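Local coordinates for protein pngf-ii (Elizabethkingia meningoseptica, PDB 4R4X) that probably removes N-linked glycans from glycoproteins and glycopeptides by hydrolysing the bond between the asparagine side chain and the sugar, as a peptide:N-glycosidase, at residues 95-100 / 117-122; 1-6 / 24-29; 111-116 / 136-141; 46-51 / 63-68. All coordinates share one frame; numbering follows the deposited sequence.

Contact 1: residues 95-100 / 117-122; sequences LGYNVK and NDLKVK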
# COMPACT_ATOMS: atom_id res chain seq x y z
N LEU A 95 -35.18 -30.21 -17.34
CA LEU A 95 -34.50 -31.46 -17.70
C LEU A 95 -35.27 -32.69 -17.31
O LEU A 95 -34.68 -33.71 -16.92
CB LEU A 95 -33.11 -31.49 -17.06
CG LEU A 95 -32.23 -30.31 -17.45
CD1 LEU A 95 -30.91 -30.44 -16.71
CD2 LEU A 95 -31.99 -30.20 -18.97
N GLY A 96 -36.59 -32.61 -17.39
CA GLY A 96 -37.44 -33.73 -17.07
C GLY A 96 -37.79 -33.92 -15.61
O GLY A 96 -38.50 -34.86 -15.28
N TYR A 97 -37.29 -33.03 -14.74
CA TYR A 97 -37.55 -33.07 -13.29
C TYR A 97 -38.61 -32.05 -12.86
O TYR A 97 -38.58 -30.90 -13.28
CB TYR A 97 -36.24 -32.80 -12.51
CG TYR A 97 -35.18 -33.84 -12.81
CD1 TYR A 97 -35.30 -35.14 -12.32
CD2 TYR A 97 -34.09 -33.54 -13.61
CE1 TYR A 97 -34.36 -36.10 -12.60
CE2 TYR A 97 -33.14 -34.52 -13.90
CZ TYR A 97 -33.29 -35.79 -13.39
OH TYR A 97 -32.37 -36.76 -13.67
N ASN A 98 -39.53 -32.47 -11.99
CA ASN A 98 -40.54 -31.55 -11.47
C ASN A 98 -39.91 -30.51 -10.56
O ASN A 98 -39.14 -30.87 -9.67
CB ASN A 98 -41.60 -32.31 -10.71
CG ASN A 98 -42.40 -33.22 -11.60
OD1 ASN A 98 -42.89 -32.82 -12.64
ND2 ASN A 98 -42.50 -34.47 -11.21
N VAL A 99 -40.24 -29.24 -10.79
CA VAL A 99 -39.68 -28.12 -10.03
C VAL A 99 -40.78 -27.22 -9.48
O VAL A 99 -41.88 -27.11 -10.07
CB VAL A 99 -38.67 -27.26 -10.85
CG1 VAL A 99 -37.42 -28.09 -11.18
CG2 VAL A 99 -39.29 -26.72 -12.14
N LYS A 100 -40.47 -26.60 -8.34
CA LYS A 100 -41.27 -25.57 -7.69
C LYS A 100 -40.41 -24.33 -7.61
O LYS A 100 -39.19 -24.42 -7.51
CB LYS A 100 -41.67 -25.99 -6.28
CG LYS A 100 -42.69 -27.10 -6.21
CD LYS A 100 -42.91 -27.65 -4.81
CE LYS A 100 -43.48 -26.63 -3.83
NZ LYS A 100 -44.73 -25.98 -4.31
N ASN A 117 -37.38 -32.12 -5.85
CA ASN A 117 -37.10 -33.16 -4.86
C ASN A 117 -37.23 -34.56 -5.42
O ASN A 117 -37.21 -35.53 -4.67
CB ASN A 117 -37.96 -32.95 -3.62
CG ASN A 117 -37.38 -31.87 -2.73
OD1 ASN A 117 -36.29 -32.02 -2.18
ND2 ASN A 117 -38.06 -30.77 -2.62
N ASP A 118 -37.24 -34.65 -6.75
CA ASP A 118 -37.42 -35.92 -7.46
C ASP A 118 -36.33 -36.94 -7.13
O ASP A 118 -36.58 -38.15 -7.12
CB ASP A 118 -37.46 -35.69 -8.98
CG ASP A 118 -38.78 -35.05 -9.49
OD1 ASP A 118 -39.58 -34.52 -8.69
OD2 ASP A 118 -38.99 -35.06 -10.72
N LEU A 119 -35.11 -36.47 -6.89
CA LEU A 119 -33.96 -37.35 -6.74
C LEU A 119 -33.54 -37.59 -5.29
O LEU A 119 -32.52 -38.25 -5.05
CB LEU A 119 -32.75 -36.80 -7.52
CG LEU A 119 -32.88 -36.67 -9.02
CD1 LEU A 119 -31.72 -35.89 -9.61
CD2 LEU A 119 -32.99 -38.03 -9.70
N LYS A 120 -34.27 -37.05 -4.32
CA LYS A 120 -33.94 -37.25 -2.89
C LYS A 120 -32.47 -36.88 -2.60
O LYS A 120 -31.77 -37.55 -1.83
CB LYS A 120 -34.24 -38.69 -2.44
CG LYS A 120 -35.69 -39.12 -2.63
CD LYS A 120 -35.87 -39.89 -3.93
CE LYS A 120 -37.34 -40.04 -4.32
NZ LYS A 120 -38.11 -40.85 -3.33
N VAL A 121 -32.03 -35.81 -3.26
CA VAL A 121 -30.76 -35.16 -2.97
C VAL A 121 -31.01 -33.66 -3.08
O VAL A 121 -32.01 -33.21 -3.67
CB VAL A 121 -29.62 -35.56 -3.92
CG1 VAL A 121 -29.34 -37.06 -3.87
CG2 VAL A 121 -29.89 -35.08 -5.34
N LYS A 122 -30.10 -32.89 -2.48
CA LYS A 122 -30.18 -31.44 -2.50
C LYS A 122 -28.93 -30.89 -3.16
O LYS A 122 -27.99 -31.61 -3.37
CB LYS A 122 -30.34 -30.91 -1.08
CG LYS A 122 -31.66 -31.30 -0.46
CD LYS A 122 -31.84 -30.80 0.96
CE LYS A 122 -33.22 -31.21 1.46
NZ LYS A 122 -33.45 -30.74 2.85
O HOH W 1 -39.84 -32.71 -6.90
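Tyr97 and Asp118 bring their backbones to 6.5 Å between CA atoms, where the first residues of the strand beginning at Tyr97 run past a type I beta turn spanning Asn117 to Lys120. The direct polar link goes from main chain to side chain: Asn98 N donates to Asp118 OD2 over 2.9 Å, with an N-H...O angle of 159°. The donor meets this oxygen from above the carboxylate plane, 46° out of it. Asp118 can reach across because its CG lies anti to its own carbonyl carbon (chi1 -74°), and its CB already points at the strand. The other oxygen, OD1, takes a bond from a water at 2.6 Å; the same water accepts from Asn117 N at 2.7 Å and gives a weak bond to Asn98 O. Strand and turn are thus joined twice, directly and through solvent. This is the open end of the antiparallel hairpin of strands 97-106 and 109-116, where the chain leaves the second strand: Thr116 OG1 is hydrogen-bonded to both Asn98 O and Asp118 N. The side chain of Asn98 crosses that of Asp118 at about a right angle, its CB 3.6 Å from Asp118 OD1. The Tyr97 ring has Asp118 OD2 at its edge, near the ring plane. Farther out, its CE1 packs 3.7 Å from Leu119 CD2, the leucine crossing the tyrosine at about a right angle. Both Tyr97 and Leu119 also touch Val151 of strand 144-154.

Contact 2: residues 1-6 / 24-29; sequences AQTYEI and ISITNS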
# COMPACT_ATOMS: atom_id res chain seq x y z
N ALA A 1 -26.80 -44.70 -1.71
CA ALA A 1 -26.90 -43.23 -1.89
C ALA A 1 -26.29 -42.85 -3.24
O ALA A 1 -25.10 -42.67 -3.34
CB ALA A 1 -26.17 -42.52 -0.76
N GLN A 2 -27.12 -42.77 -4.27
CA GLN A 2 -26.64 -42.41 -5.60
C GLN A 2 -26.10 -40.98 -5.61
O GLN A 2 -26.71 -40.07 -5.01
CB GLN A 2 -27.76 -42.54 -6.62
CG GLN A 2 -27.39 -42.11 -8.04
CD GLN A 2 -26.47 -43.09 -8.73
OE1 GLN A 2 -26.80 -44.26 -8.83
NE2 GLN A 2 -25.32 -42.61 -9.24
N THR A 3 -24.97 -40.81 -6.28
CA THR A 3 -24.36 -39.52 -6.49
C THR A 3 -24.69 -38.95 -7.86
O THR A 3 -24.64 -39.68 -8.87
CB THR A 3 -22.83 -39.63 -6.34
OG1 THR A 3 -22.56 -40.03 -5.00
CG2 THR A 3 -22.13 -38.31 -6.62
N TYR A 4 -24.99 -37.65 -7.90
CA TYR A 4 -25.28 -36.98 -9.17
C TYR A 4 -24.37 -35.79 -9.39
O TYR A 4 -23.97 -35.13 -8.46
CB TYR A 4 -26.72 -36.47 -9.21
CG TYR A 4 -27.75 -37.55 -9.05
CD1 TYR A 4 -28.18 -37.92 -7.80
CD2 TYR A 4 -28.30 -38.18 -10.16
CE1 TYR A 4 -29.13 -38.91 -7.64
CE2 TYR A 4 -29.25 -39.19 -10.01
CZ TYR A 4 -29.66 -39.54 -8.74
OH TYR A 4 -30.59 -40.53 -8.53
N GLU A 5 -24.09 -35.51 -10.65
CA GLU A 5 -23.31 -34.35 -11.05
C GLU A 5 -24.19 -33.46 -11.89
O GLU A 5 -24.70 -33.91 -12.91
CB GLU A 5 -22.12 -34.82 -11.87
CG GLU A 5 -21.30 -33.72 -12.50
CD GLU A 5 -19.85 -34.16 -12.73
OE1 GLU A 5 -19.51 -35.31 -12.35
OE2 GLU A 5 -19.07 -33.37 -13.28
N ILE A 6 -24.38 -32.23 -11.45
CA ILE A 6 -25.19 -31.26 -12.17
C ILE A 6 -24.33 -30.13 -12.69
O ILE A 6 -23.55 -29.53 -11.93
CB ILE A 6 -26.30 -30.67 -11.28
CG1 ILE A 6 -27.14 -31.80 -10.65
CG2 ILE A 6 -27.17 -29.73 -12.11
CD1 ILE A 6 -26.63 -32.30 -9.32
N ILE A 24 -20.48 -26.49 -11.22
CA ILE A 24 -20.81 -27.91 -11.06
C ILE A 24 -21.17 -28.21 -9.61
O ILE A 24 -20.45 -27.83 -8.70
CB ILE A 24 -19.63 -28.82 -11.50
CG1 ILE A 24 -19.19 -28.47 -12.93
CG2 ILE A 24 -20.02 -30.30 -11.35
CD1 ILE A 24 -17.97 -29.23 -13.42
N SER A 25 -22.26 -28.95 -9.41
CA SER A 25 -22.62 -29.47 -8.09
C SER A 25 -22.51 -30.98 -8.18
O SER A 25 -23.02 -31.59 -9.14
CB SER A 25 -24.04 -29.05 -7.71
OG SER A 25 -24.49 -29.65 -6.48
N ILE A 26 -21.85 -31.58 -7.20
CA ILE A 26 -21.83 -33.03 -7.06
C ILE A 26 -22.46 -33.39 -5.73
O ILE A 26 -22.06 -32.88 -4.68
CB ILE A 26 -20.41 -33.59 -7.14
CG1 ILE A 26 -19.80 -33.23 -8.49
CG2 ILE A 26 -20.44 -35.10 -6.94
CD1 ILE A 26 -18.34 -33.60 -8.62
N THR A 27 -23.47 -34.26 -5.76
CA THR A 27 -24.28 -34.44 -4.58
C THR A 27 -24.84 -35.84 -4.42
O THR A 27 -25.14 -36.51 -5.41
CB THR A 27 -25.42 -33.40 -4.60
OG1 THR A 27 -26.07 -33.38 -3.33
CG2 THR A 27 -26.44 -33.69 -5.69
N ASN A 28 -24.94 -36.27 -3.17
CA ASN A 28 -25.68 -37.46 -2.79
C ASN A 28 -26.37 -37.15 -1.47
O ASN A 28 -26.27 -36.02 -0.98
CB ASN A 28 -24.76 -38.71 -2.72
CG ASN A 28 -23.55 -38.53 -1.80
OD1 ASN A 28 -22.42 -38.87 -2.14
ND2 ASN A 28 -23.79 -38.01 -0.66
N SER A 29 -27.06 -38.12 -0.88
CA SER A 29 -27.83 -37.83 0.33
C SER A 29 -26.99 -37.48 1.56
O SER A 29 -27.54 -36.98 2.53
CB SER A 29 -28.78 -38.99 0.66
OG SER A 29 -28.05 -40.16 0.94
O HOH W 2 -27.97 -40.15 -2.69
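An antiparallel pair of strands in the N-terminal domain, residues 3-6 beside 24-27, joins Tyr4 to Thr27 and Ile6 to Ser25 as hydrogen-bonded pairs, with Glu5 and Ile26 the non-hydrogen-bonded pair between them. The axes approach to 4.7 Å and their directions differ by 173°. Tyr4 N donates to Thr27 O at 2.7 Å and Thr27 N returns the bond to Tyr4 O; Ile6 and Ser25 repeat the exchange, Ile6 N lying 2.8 Å from Ser25 O. The two bonds given by Tyr4 N and Ile6 N are nearly straight, the two returned a little more bent, and CA-H...O contacts such as that of Ile26 CA with Tyr4 O fill the intervals. On the face carrying Tyr4, Ile6, Ser25 and Thr27, Ile6 CD1 reaches diagonally to Thr27 CG2 at 3.9 Å. Thr27 OG1 turns to another partner, the carbonyl of Lys122. On the face of Glu5 and Ile26, the CG2 methyls of Thr3 and Ile26 meet at 3.6 Å. Glu5 swings its CG anti to the backbone N (chi1 173°) and stays extended, which lays CG 3.8 Å from Ile24 CG2, while OE2 forms a salt bridge with Lys40. Beyond the ladder, at the chain's N terminus, a water bridges the two segments, donating to Gln2 O at 2.6 Å and accepting from Ser29 N; beside it Ala1 CB packs 3.5 Å from Ser29 OG. Strand 144-154 pairs with the other edge of strand 3-12, and strand 31-36 with that of 23-27, so this ladder is the interior of a multi-stranded, mainly antiparallel beta structure.

Contact 3: residues 111-116 / 136-141; sequences IEVWYT and LKTVRN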
# COMPACT_ATOMS: atom_id res chain seq x y z
N ILE A 111 -34.06 -13.04 -5.82
CA ILE A 111 -33.57 -14.27 -6.44
C ILE A 111 -34.67 -15.33 -6.44
O ILE A 111 -35.14 -15.75 -5.38
CB ILE A 111 -32.33 -14.85 -5.73
CG1 ILE A 111 -31.21 -13.81 -5.64
CG2 ILE A 111 -31.85 -16.10 -6.47
CD1 ILE A 111 -31.14 -13.13 -4.29
N GLU A 112 -35.06 -15.74 -7.64
CA GLU A 112 -36.02 -16.82 -7.80
C GLU A 112 -35.26 -18.15 -7.92
O GLU A 112 -34.29 -18.25 -8.68
CB GLU A 112 -36.87 -16.61 -9.05
CG GLU A 112 -37.56 -15.25 -9.13
CD GLU A 112 -38.10 -15.00 -10.53
OE1 GLU A 112 -37.40 -14.35 -11.35
OE2 GLU A 112 -39.20 -15.49 -10.81
N VAL A 113 -35.71 -19.14 -7.17
CA VAL A 113 -35.07 -20.44 -7.09
C VAL A 113 -36.08 -21.54 -7.49
O VAL A 113 -37.19 -21.62 -6.95
CB VAL A 113 -34.51 -20.64 -5.67
CG1 VAL A 113 -33.88 -21.99 -5.50
CG2 VAL A 113 -33.48 -19.54 -5.38
N TRP A 114 -35.71 -22.33 -8.50
CA TRP A 114 -36.52 -23.45 -8.93
C TRP A 114 -35.81 -24.73 -8.54
O TRP A 114 -34.66 -24.92 -8.91
CB TRP A 114 -36.64 -23.43 -10.43
CG TRP A 114 -37.44 -22.35 -10.99
CD1 TRP A 114 -37.03 -21.11 -11.32
CD2 TRP A 114 -38.82 -22.43 -11.35
NE1 TRP A 114 -38.07 -20.39 -11.87
CE2 TRP A 114 -39.18 -21.19 -11.90
CE3 TRP A 114 -39.78 -23.44 -11.26
CZ2 TRP A 114 -40.47 -20.92 -12.37
CZ3 TRP A 114 -41.09 -23.16 -11.72
CH2 TRP A 114 -41.41 -21.91 -12.26
N TYR A 115 -36.50 -25.60 -7.81
CA TYR A 115 -35.86 -26.78 -7.22
C TYR A 115 -36.72 -28.02 -7.37
O TYR A 115 -37.95 -27.93 -7.38
CB TYR A 115 -35.55 -26.54 -5.74
CG TYR A 115 -36.79 -26.30 -4.88
CD1 TYR A 115 -37.33 -25.02 -4.75
CD2 TYR A 115 -37.45 -27.35 -4.23
CE1 TYR A 115 -38.47 -24.79 -3.98
CE2 TYR A 115 -38.58 -27.13 -3.46
CZ TYR A 115 -39.09 -25.86 -3.33
OH TYR A 115 -40.21 -25.63 -2.57
N THR A 116 -36.06 -29.17 -7.46
CA THR A 116 -36.74 -30.45 -7.47
C THR A 116 -36.42 -31.29 -6.25
O THR A 116 -35.31 -31.24 -5.70
CB THR A 116 -36.38 -31.30 -8.72
OG1 THR A 116 -37.16 -32.50 -8.72
CG2 THR A 116 -34.92 -31.68 -8.73
N LEU A 136 -32.28 -26.27 -9.67
CA LEU A 136 -31.93 -26.43 -11.09
C LEU A 136 -31.90 -25.13 -11.88
O LEU A 136 -31.42 -25.12 -13.02
CB LEU A 136 -32.86 -27.45 -11.76
CG LEU A 136 -32.77 -28.86 -11.19
CD1 LEU A 136 -33.77 -29.72 -11.95
CD2 LEU A 136 -31.35 -29.42 -11.32
N LYS A 137 -32.39 -24.05 -11.30
CA LYS A 137 -32.36 -22.75 -11.94
C LYS A 137 -32.49 -21.64 -10.89
O LYS A 137 -33.34 -21.73 -9.98
CB LYS A 137 -33.52 -22.63 -12.92
CG LYS A 137 -33.61 -21.29 -13.64
CD LYS A 137 -34.65 -21.40 -14.76
CE LYS A 137 -35.08 -20.04 -15.26
NZ LYS A 137 -36.18 -20.20 -16.26
N THR A 138 -31.67 -20.60 -11.03
CA THR A 138 -31.81 -19.36 -10.25
C THR A 138 -31.92 -18.18 -11.20
O THR A 138 -31.31 -18.16 -12.26
CB THR A 138 -30.63 -19.12 -9.31
OG1 THR A 138 -29.44 -18.92 -10.09
CG2 THR A 138 -30.44 -20.29 -8.37
N VAL A 139 -32.73 -17.20 -10.80
CA VAL A 139 -32.90 -15.98 -11.57
C VAL A 139 -32.74 -14.82 -10.62
O VAL A 139 -33.47 -14.69 -9.62
CB VAL A 139 -34.29 -15.88 -12.23
CG1 VAL A 139 -34.34 -14.66 -13.16
CG2 VAL A 139 -34.61 -17.15 -12.99
N ARG A 140 -31.75 -13.98 -10.92
CA ARG A 140 -31.38 -12.87 -10.06
C ARG A 140 -31.84 -11.58 -10.75
O ARG A 140 -31.39 -11.27 -11.86
CB ARG A 140 -29.87 -12.86 -9.84
CG ARG A 140 -29.33 -11.64 -9.09
CD ARG A 140 -27.83 -11.74 -8.82
NE ARG A 140 -27.54 -12.78 -7.83
CZ ARG A 140 -27.39 -12.59 -6.52
NH1 ARG A 140 -27.48 -11.36 -5.98
NH2 ARG A 140 -27.15 -13.63 -5.72
N ASN A 141 -32.74 -10.86 -10.09
CA ASN A 141 -33.30 -9.61 -10.60
C ASN A 141 -33.85 -9.74 -12.00
O ASN A 141 -33.65 -8.86 -12.84
CB ASN A 141 -32.24 -8.50 -10.51
CG ASN A 141 -31.79 -8.24 -9.09
OD1 ASN A 141 -30.59 -8.10 -8.81
ND2 ASN A 141 -32.74 -8.20 -8.17
O HOH W 3 -35.22 -12.58 -10.34
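Glu112 and Val139 exchange the two backbone bonds of a hydrogen-bonded antiparallel pair, Glu112 N to Val139 O at 2.7 Å and Val139 N to Glu112 O at 2.8 Å. Toward the start of strand 136-140 the exchange becomes a classic beta bulge: Leu136 and Lys137 both face Trp114, whose O accepts from Leu136 N at 2.8 Å and more weakly from Lys137 N, while Trp114 N donates to Lys137 O. The Glu112 side chain runs alongside Val139, bringing OE1 3.6 Å from CG1; its OE2 is salt-bridged to Lys101. Next along this face, the extended Lys137 lies beside Trp114 and passes its CG 4.1 Å from the indole CD1. On the reverse face Arg140, alongside Ile111 and bent at its third torsion (chi3 -70°), sets one face of its guanidinium against Ile111 CG1, 4.0 Å from the plane. Past the bulge, Thr116 CG2 packs on Leu136 CD1 at 3.9 Å. The pair is flanked by strand 97-106 beyond 111-116 and by strand 144-154 beyond 136-140, and Trp114 and Lys137 also touch strand 86-94.

Contact 4: residues 46-51 / 63-68; sequences FPFEVN and FAFLNN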
# COMPACT_ATOMS: atom_id res chain seq x y z
N PHE A 46 -5.13 -19.39 -8.26
CA PHE A 46 -5.30 -19.06 -6.84
C PHE A 46 -5.57 -17.56 -6.66
O PHE A 46 -5.07 -16.76 -7.43
CB PHE A 46 -4.06 -19.42 -6.04
CG PHE A 46 -3.67 -20.86 -6.15
CD1 PHE A 46 -4.44 -21.85 -5.56
CD2 PHE A 46 -2.50 -21.22 -6.83
CE1 PHE A 46 -4.06 -23.18 -5.65
CE2 PHE A 46 -2.13 -22.55 -6.92
CZ PHE A 46 -2.90 -23.53 -6.33
N PRO A 47 -6.39 -17.17 -5.67
CA PRO A 47 -7.14 -18.02 -4.76
C PRO A 47 -8.44 -18.48 -5.41
O PRO A 47 -9.01 -17.75 -6.20
CB PRO A 47 -7.44 -17.09 -3.60
CG PRO A 47 -7.60 -15.75 -4.23
CD PRO A 47 -6.66 -15.74 -5.43
N PHE A 48 -8.89 -19.69 -5.10
CA PHE A 48 -10.19 -20.15 -5.52
C PHE A 48 -10.89 -20.86 -4.36
O PHE A 48 -10.24 -21.25 -3.40
CB PHE A 48 -10.13 -21.01 -6.79
CG PHE A 48 -9.40 -22.32 -6.64
CD1 PHE A 48 -10.01 -23.42 -6.11
CD2 PHE A 48 -8.10 -22.45 -7.10
CE1 PHE A 48 -9.35 -24.63 -5.99
CE2 PHE A 48 -7.42 -23.65 -6.98
CZ PHE A 48 -8.06 -24.75 -6.45
N GLU A 49 -12.21 -20.96 -4.45
CA GLU A 49 -13.01 -21.54 -3.37
C GLU A 49 -13.90 -22.68 -3.81
O GLU A 49 -14.39 -22.73 -4.94
CB GLU A 49 -13.88 -20.49 -2.72
CG GLU A 49 -13.11 -19.46 -1.91
CD GLU A 49 -14.05 -18.41 -1.37
OE1 GLU A 49 -14.62 -18.64 -0.27
OE2 GLU A 49 -14.24 -17.40 -2.08
N VAL A 50 -14.13 -23.57 -2.86
CA VAL A 50 -15.07 -24.66 -3.00
C VAL A 50 -15.97 -24.68 -1.76
O VAL A 50 -15.55 -24.28 -0.67
CB VAL A 50 -14.24 -25.97 -3.13
CG1 VAL A 50 -14.94 -27.17 -2.56
CG2 VAL A 50 -13.81 -26.18 -4.57
N ASN A 51 -17.21 -25.16 -1.92
CA ASN A 51 -18.10 -25.32 -0.79
C ASN A 51 -18.50 -26.80 -0.62
O ASN A 51 -18.64 -27.53 -1.59
CB ASN A 51 -19.30 -24.40 -1.04
CG ASN A 51 -20.32 -24.44 0.06
OD1 ASN A 51 -20.28 -23.63 0.99
ND2 ASN A 51 -21.26 -25.36 -0.04
N PHE A 63 -14.00 -23.63 1.64
CA PHE A 63 -12.57 -23.89 1.53
C PHE A 63 -11.97 -22.91 0.54
O PHE A 63 -12.51 -22.74 -0.54
CB PHE A 63 -12.31 -25.29 0.97
CG PHE A 63 -12.88 -26.40 1.80
CD1 PHE A 63 -14.18 -26.82 1.61
CD2 PHE A 63 -12.10 -27.04 2.76
CE1 PHE A 63 -14.70 -27.86 2.37
CE2 PHE A 63 -12.62 -28.07 3.53
CZ PHE A 63 -13.93 -28.49 3.33
N ALA A 64 -10.83 -22.34 0.89
CA ALA A 64 -10.10 -21.45 0.01
C ALA A 64 -8.71 -22.02 -0.27
O ALA A 64 -7.96 -22.30 0.65
CB ALA A 64 -9.98 -20.05 0.63
N PHE A 65 -8.40 -22.18 -1.55
CA PHE A 65 -7.13 -22.73 -1.98
C PHE A 65 -6.25 -21.51 -2.26
O PHE A 65 -6.52 -20.78 -3.18
CB PHE A 65 -7.32 -23.57 -3.24
CG PHE A 65 -8.10 -24.85 -3.01
CD1 PHE A 65 -9.40 -24.82 -2.53
CD2 PHE A 65 -7.52 -26.08 -3.29
CE1 PHE A 65 -10.11 -26.00 -2.32
CE2 PHE A 65 -8.23 -27.26 -3.08
CZ PHE A 65 -9.53 -27.21 -2.59
N LEU A 66 -5.24 -21.30 -1.44
CA LEU A 66 -4.51 -20.02 -1.46
C LEU A 66 -3.30 -20.09 -2.34
O LEU A 66 -2.92 -19.10 -3.00
CB LEU A 66 -4.10 -19.63 -0.05
CG LEU A 66 -5.26 -19.51 0.93
CD1 LEU A 66 -4.71 -19.02 2.25
CD2 LEU A 66 -6.33 -18.58 0.40
N ASN A 67 -2.67 -21.26 -2.32
CA ASN A 67 -1.50 -21.50 -3.15
C ASN A 67 -1.39 -23.01 -3.30
O ASN A 67 -2.31 -23.73 -2.90
CB ASN A 67 -0.26 -20.82 -2.54
CG ASN A 67 -0.04 -21.20 -1.08
OD1 ASN A 67 -0.12 -20.38 -0.17
ND2 ASN A 67 0.30 -22.43 -0.86
N ASN A 68 -0.30 -23.51 -3.88
CA ASN A 68 -0.20 -24.94 -4.19
C ASN A 68 -0.24 -25.85 -2.98
O ASN A 68 -0.53 -27.05 -3.11
CB ASN A 68 1.07 -25.23 -4.99
CG ASN A 68 1.05 -24.60 -6.35
OD1 ASN A 68 0.66 -25.23 -7.33
ND2 ASN A 68 1.45 -23.33 -6.43
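Phe48 and Phe65 face each other in an offset stack, ring centres 4.5 Å apart and planes inclined by 18°. The overlap lies toward the rims: Phe48 CE1 sits over one face of the Phe65 ring, 3.2 Å from CG, a close approach, while Phe65 CB covers a face of the Phe48 ring as a CH-pi contact, 3.6 Å from its centroid. Phe48 owes this position to a first torsion that sets CG between the backbone N and the carbonyl carbon (chi1 65°), bringing the end of the ring back toward the partner strand. Val50 CB adds to the cluster 4.2 Å from Phe65 CE1. Beneath the rings runs the ladder of the beta hairpin formed by strands 48-54 and 59-65, in which Phe48 with Phe65 and Val50 with Phe63 are hydrogen-bonded pairs and Phe65 N gives Phe48 O a nearly straight bond of 2.8 Å. The Phe63 ring turns its edge to Val50 O, and it meets Phe163 edge-to-face. Glu49 and Ala64 occupy the opposite face, toward helix 173-182, where Glu49 OE1 is hydrogen-bonded to Tyr176 OH. At the open end of the hairpin, the cis peptide before Pro47 precedes the strand. Phe46 there packs against main chain: Asn67 C is 3.4 Å above one face, toward the rim, and Phe65 O stands at the ring edge, 3.3 Å from CD1. The amide of Asn68 crosses the Phe46 ring steeply, its plane 71° from the ring, with ND2 3.7 Å from CE2.

Overall arrangement
From the N terminus, contact 2 closes the first loop, pairing residues 1-6 with 24-29. The chain then passes through strand 31-36 to contact 4, which joins the arms of hairpin 48-54/59-65. Both close before contacts 1 and 3 open, and these two cross: segment 111-116 falls between 95-100 and 117-122, which in turn precedes 136-141. Contacts 1 and 3 touch through Lys100 O and Tyr115 N, neighbours on adjacent strands. Contact 1 also reaches contact 2, with Leu119 packing on Tyr4, tying the turn to the N-terminal strand. Contact 4 stands apart, about 7 Å from contact 2 at the nearest atoms, on the side of helix 173-182.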